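Local coordinates for AAEL008620-PA odorant-binding protein (Aedes aegypti, PDB 5V13), which binds juvenile hormone III in mosquito haemolymph as a secreted member of the odorant-binding protein family, at residues W202-E205 against E206-N210; Q241-N244 against C245-K249. All coordinates share one frame; numbering follows the deposited sequence.

Two local contacts of one mostly helical chain illustrate how different backbone patterns can each be held by backbone bonds plus one side-chain hydroxyl. Interaction 1 is a hairpin-like turn in the loop between helices 190-199 and 211-220, centred about 13 Å from the centre of the chain; interaction 2 is a stretch of helix 239-247, centred about 25 Å from it. Both have a buried apolar flank, and these flanks meet: Trp202 CZ3 lies 3.8 Å from Leu246 CD1, and Ile203 and Val209 pack on Leu242. Toward solvent, interaction 1 turns Glu206 and Glu208, interaction 2 Gln241 and Asp248. Only interaction 2 adds a covalent link, the Cys245-Cys232 disulfide.

Interaction 1. Residues W202-E205 against E206-N210; sequences WITE and EGEVN
Thr204 and Glu208 face each other across a tight reversal of the chain, and two bonds join them. Thr204 N donates to Glu208 O at 2.8 Å, in the carbonyl plane, while Glu208 N returns a bond of 3.1 Å to Thr204 OG1. The threonine hydroxyl reaches this amide because chi1 (72°) sets it between the backbone N and the carbonyl carbon, inside the bend; a second, weak hydrogen bond comes from Glu206 N. A type I turn from Thr204 to Gly207 closes the bend, with Gly207 N 2.8 Å from Thr204 O and lying above that carbonyl's plane. Further back, Asn210 N bonds to Trp202 O, and Ile203 pairs with Val209 in a single beta bridge. Here the packing is close: Thr204 CG2 meets Asn210 CB at 3.9 Å, the two side chains crossing at about a right angle, and Ile203 CG2 rests 3.8 Å from Gly207 CA. Glu206 and Glu208 form the solvent side, where a water bonds to Thr204 OG1. Glu208 runs extended beyond CG, with only its CB near that hydroxyl. Glu206 pairs with Arg73, and Glu205 with Arg24. Asn210 is the N-cap of helix 211-220, its OD1 weakly bonded to Glu213 N. The Trp202 indole, NE1 bonded to Asp217, packs against helices 211-220 and 251-264, and Ile203 leans on helix 239-247.

Interaction 2. Residues Q241-N244 against C245-K249; sequences QLYN and CLRDK
Tyr243 and Arg247, one helical turn apart, lie side by side and point the same way, so their ends come within bonding range. Arg247 NH1 donates to Tyr243 OH at 2.9 Å, with an N-H...O angle of 143°. The hydroxyl sits at the guanidinium edge, somewhat tilted from its plane. Ring and guanidinium planes stand 82° apart. The arginine runs extended from CG to NE, bringing Arg247 CD to 3.9 Å from Tyr243 CZ. Arg247 NH2 bonds to Asn185 O, in the loop before helix 190-199.

Apolar contact is made by Leu242 and Leu246, whose CD1 atoms meet at 4.0 Å on the buried flank, near Ile214 and Leu254. Covalent linkage comes from Cys245, whose disulfide with Cys232 ties the helix to the loop holding that partner.

Backbone bonds supply the frame. Leu246 N to Leu242 O (2.9 Å) and Arg247 N to Tyr243 O (2.8 Å) are short, whereas Asp248 N to Asn244 O lengthens to 3.1 Å. This i-to-i+4 pattern is that of an alpha helix, here a disulfide-linked one, consistent with the helical, disulfide-bridged build of the odorant-binding protein family.

Interaction 1. Residues W202-E205 against E206-N210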
# COMPACT_ATOMS: atom_id res chain seq x y z
N TRP B 202 -3.59 24.55 5.29
CA TRP B 202 -4.41 25.68 5.74
C TRP B 202 -4.22 25.93 7.23
O TRP B 202 -4.33 27.08 7.69
CB TRP B 202 -5.90 25.42 5.46
CG TRP B 202 -6.30 25.44 4.03
CD1 TRP B 202 -5.48 25.51 2.95
CD2 TRP B 202 -7.64 25.42 3.51
NE1 TRP B 202 -6.21 25.50 1.79
CE2 TRP B 202 -7.54 25.46 2.11
CE3 TRP B 202 -8.90 25.35 4.10
CZ2 TRP B 202 -8.67 25.44 1.28
CZ3 TRP B 202 -10.03 25.34 3.28
CH2 TRP B 202 -9.90 25.39 1.88
N ILE B 203 -3.94 24.88 7.99
CA ILE B 203 -3.51 24.98 9.38
C ILE B 203 -2.08 24.45 9.44
O ILE B 203 -1.81 23.34 8.95
CB ILE B 203 -4.43 24.20 10.33
CG1 ILE B 203 -5.80 24.89 10.41
CG2 ILE B 203 -3.80 24.08 11.74
CD1 ILE B 203 -6.81 24.17 11.30
N THR B 204 -1.18 25.24 10.02
CA THR B 204 0.23 24.87 9.99
C THR B 204 0.51 23.80 11.03
O THR B 204 -0.32 23.48 11.89
CB THR B 204 1.11 26.09 10.26
OG1 THR B 204 0.99 26.46 11.63
CG2 THR B 204 0.67 27.27 9.39
N GLU B 205 1.72 23.25 10.95
CA GLU B 205 2.10 22.23 11.92
C GLU B 205 2.02 22.77 13.35
O GLU B 205 1.72 22.01 14.28
CB GLU B 205 3.50 21.71 11.62
CG GLU B 205 3.97 20.60 12.55
CD GLU B 205 5.17 19.85 12.01
OE1 GLU B 205 5.41 19.94 10.78
OE2 GLU B 205 5.87 19.18 12.81
N GLU B 206 2.27 24.07 13.53
CA GLU B 206 2.17 24.72 14.84
C GLU B 206 0.74 25.09 15.22
O GLU B 206 0.52 25.62 16.31
CB GLU B 206 3.04 25.99 14.88
CG GLU B 206 4.53 25.74 14.68
CD GLU B 206 4.92 25.45 13.23
OE1 GLU B 206 4.34 26.06 12.30
OE2 GLU B 206 5.82 24.60 13.02
N GLY B 207 -0.23 24.82 14.35
CA GLY B 207 -1.62 25.08 14.68
C GLY B 207 -2.15 26.43 14.28
O GLY B 207 -3.25 26.79 14.70
N GLU B 208 -1.41 27.20 13.48
CA GLU B 208 -1.82 28.54 13.09
C GLU B 208 -2.54 28.51 11.74
O GLU B 208 -2.26 27.67 10.89
CB GLU B 208 -0.62 29.47 13.00
CG GLU B 208 0.06 29.70 14.33
CD GLU B 208 1.42 30.34 14.18
OE1 GLU B 208 2.31 30.06 15.02
OE2 GLU B 208 1.61 31.12 13.22
N VAL B 209 -3.46 29.46 11.56
CA VAL B 209 -4.14 29.63 10.28
C VAL B 209 -3.17 30.22 9.27
O VAL B 209 -2.48 31.21 9.54
CB VAL B 209 -5.38 30.52 10.45
CG1 VAL B 209 -6.07 30.72 9.09
CG2 VAL B 209 -6.32 29.90 11.45
N ASN B 210 -3.12 29.62 8.08
CA ASN B 210 -2.20 30.02 7.01
C ASN B 210 -3.04 30.66 5.90
O ASN B 210 -3.43 30.00 4.93
CB ASN B 210 -1.42 28.79 6.51
CG ASN B 210 -0.41 29.11 5.42
OD1 ASN B 210 -0.28 30.26 4.97
ND2 ASN B 210 0.33 28.09 5.00
O HOH W 1 3.04 28.10 12.12

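Interaction 2. Residues Q241-N244 against C245-K249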
# COMPACT_ATOMS: atom_id res chain seq x y z
N GLN B 241 -13.23 26.22 14.23
CA GLN B 241 -13.44 27.66 14.09
C GLN B 241 -13.13 28.14 12.68
O GLN B 241 -13.85 28.98 12.13
CB GLN B 241 -12.58 28.43 15.10
CG GLN B 241 -13.09 28.38 16.53
CD GLN B 241 -13.13 26.97 17.08
OE1 GLN B 241 -12.14 26.23 16.99
NE2 GLN B 241 -14.28 26.57 17.61
N LEU B 242 -12.04 27.63 12.09
CA LEU B 242 -11.72 28.02 10.72
C LEU B 242 -12.80 27.54 9.75
O LEU B 242 -13.26 28.30 8.89
CB LEU B 242 -10.37 27.47 10.32
CG LEU B 242 -9.95 27.72 8.87
CD1 LEU B 242 -9.94 29.22 8.59
CD2 LEU B 242 -8.57 27.11 8.64
N TYR B 243 -13.21 26.28 9.88
CA TYR B 243 -14.27 25.74 9.04
C TYR B 243 -15.55 26.56 9.15
O TYR B 243 -16.13 26.97 8.14
CB TYR B 243 -14.52 24.27 9.39
CG TYR B 243 -15.72 23.67 8.67
CD1 TYR B 243 -15.60 23.17 7.38
CD2 TYR B 243 -16.97 23.63 9.28
CE1 TYR B 243 -16.70 22.62 6.72
CE2 TYR B 243 -18.07 23.09 8.64
CZ TYR B 243 -17.93 22.58 7.36
OH TYR B 243 -19.02 22.04 6.73
N ASN B 244 -16.00 26.84 10.39
CA ASN B 244 -17.21 27.63 10.57
C ASN B 244 -17.06 29.03 9.97
O ASN B 244 -18.01 29.57 9.39
CB ASN B 244 -17.56 27.74 12.06
CG ASN B 244 -18.11 26.44 12.64
OD1 ASN B 244 -18.59 25.58 11.92
ND2 ASN B 244 -18.04 26.31 13.96
N CYS B 245 -15.87 29.62 10.09
CA CYS B 245 -15.69 30.96 9.54
C CYS B 245 -15.75 30.94 8.01
O CYS B 245 -16.43 31.78 7.41
CB CYS B 245 -14.37 31.56 10.04
SG CYS B 245 -13.98 33.21 9.34
N LEU B 246 -15.09 29.97 7.37
CA LEU B 246 -15.11 29.90 5.91
C LEU B 246 -16.50 29.54 5.39
O LEU B 246 -16.97 30.13 4.42
CB LEU B 246 -14.08 28.88 5.42
CG LEU B 246 -12.61 29.26 5.59
CD1 LEU B 246 -11.71 28.09 5.23
CD2 LEU B 246 -12.24 30.49 4.75
N ARG B 247 -17.16 28.56 6.02
CA ARG B 247 -18.49 28.17 5.56
C ARG B 247 -19.48 29.32 5.65
O ARG B 247 -20.36 29.45 4.79
CB ARG B 247 -18.98 26.95 6.35
CG ARG B 247 -20.36 26.47 5.92
CD ARG B 247 -20.76 25.15 6.56
NE ARG B 247 -22.11 24.79 6.16
CZ ARG B 247 -22.61 23.55 6.19
NH1 ARG B 247 -21.86 22.54 6.61
NH2 ARG B 247 -23.85 23.34 5.79
N ASP B 248 -19.33 30.20 6.65
CA ASP B 248 -20.22 31.35 6.77
C ASP B 248 -20.02 32.38 5.66
O ASP B 248 -20.87 33.26 5.49
CB ASP B 248 -20.01 32.05 8.12
CG ASP B 248 -20.79 31.40 9.24
OD1 ASP B 248 -21.76 30.66 8.96
OD2 ASP B 248 -20.43 31.64 10.41
N LYS B 249 -18.92 32.30 4.92
CA LYS B 249 -18.72 33.18 3.78
C LYS B 249 -19.19 32.55 2.48
O LYS B 249 -19.10 33.19 1.42
CB LYS B 249 -17.23 33.56 3.68
CG LYS B 249 -16.79 34.43 4.87
CD LYS B 249 -15.33 34.81 4.80
CE LYS B 249 -15.11 36.16 5.48
NZ LYS B 249 -15.67 36.20 6.86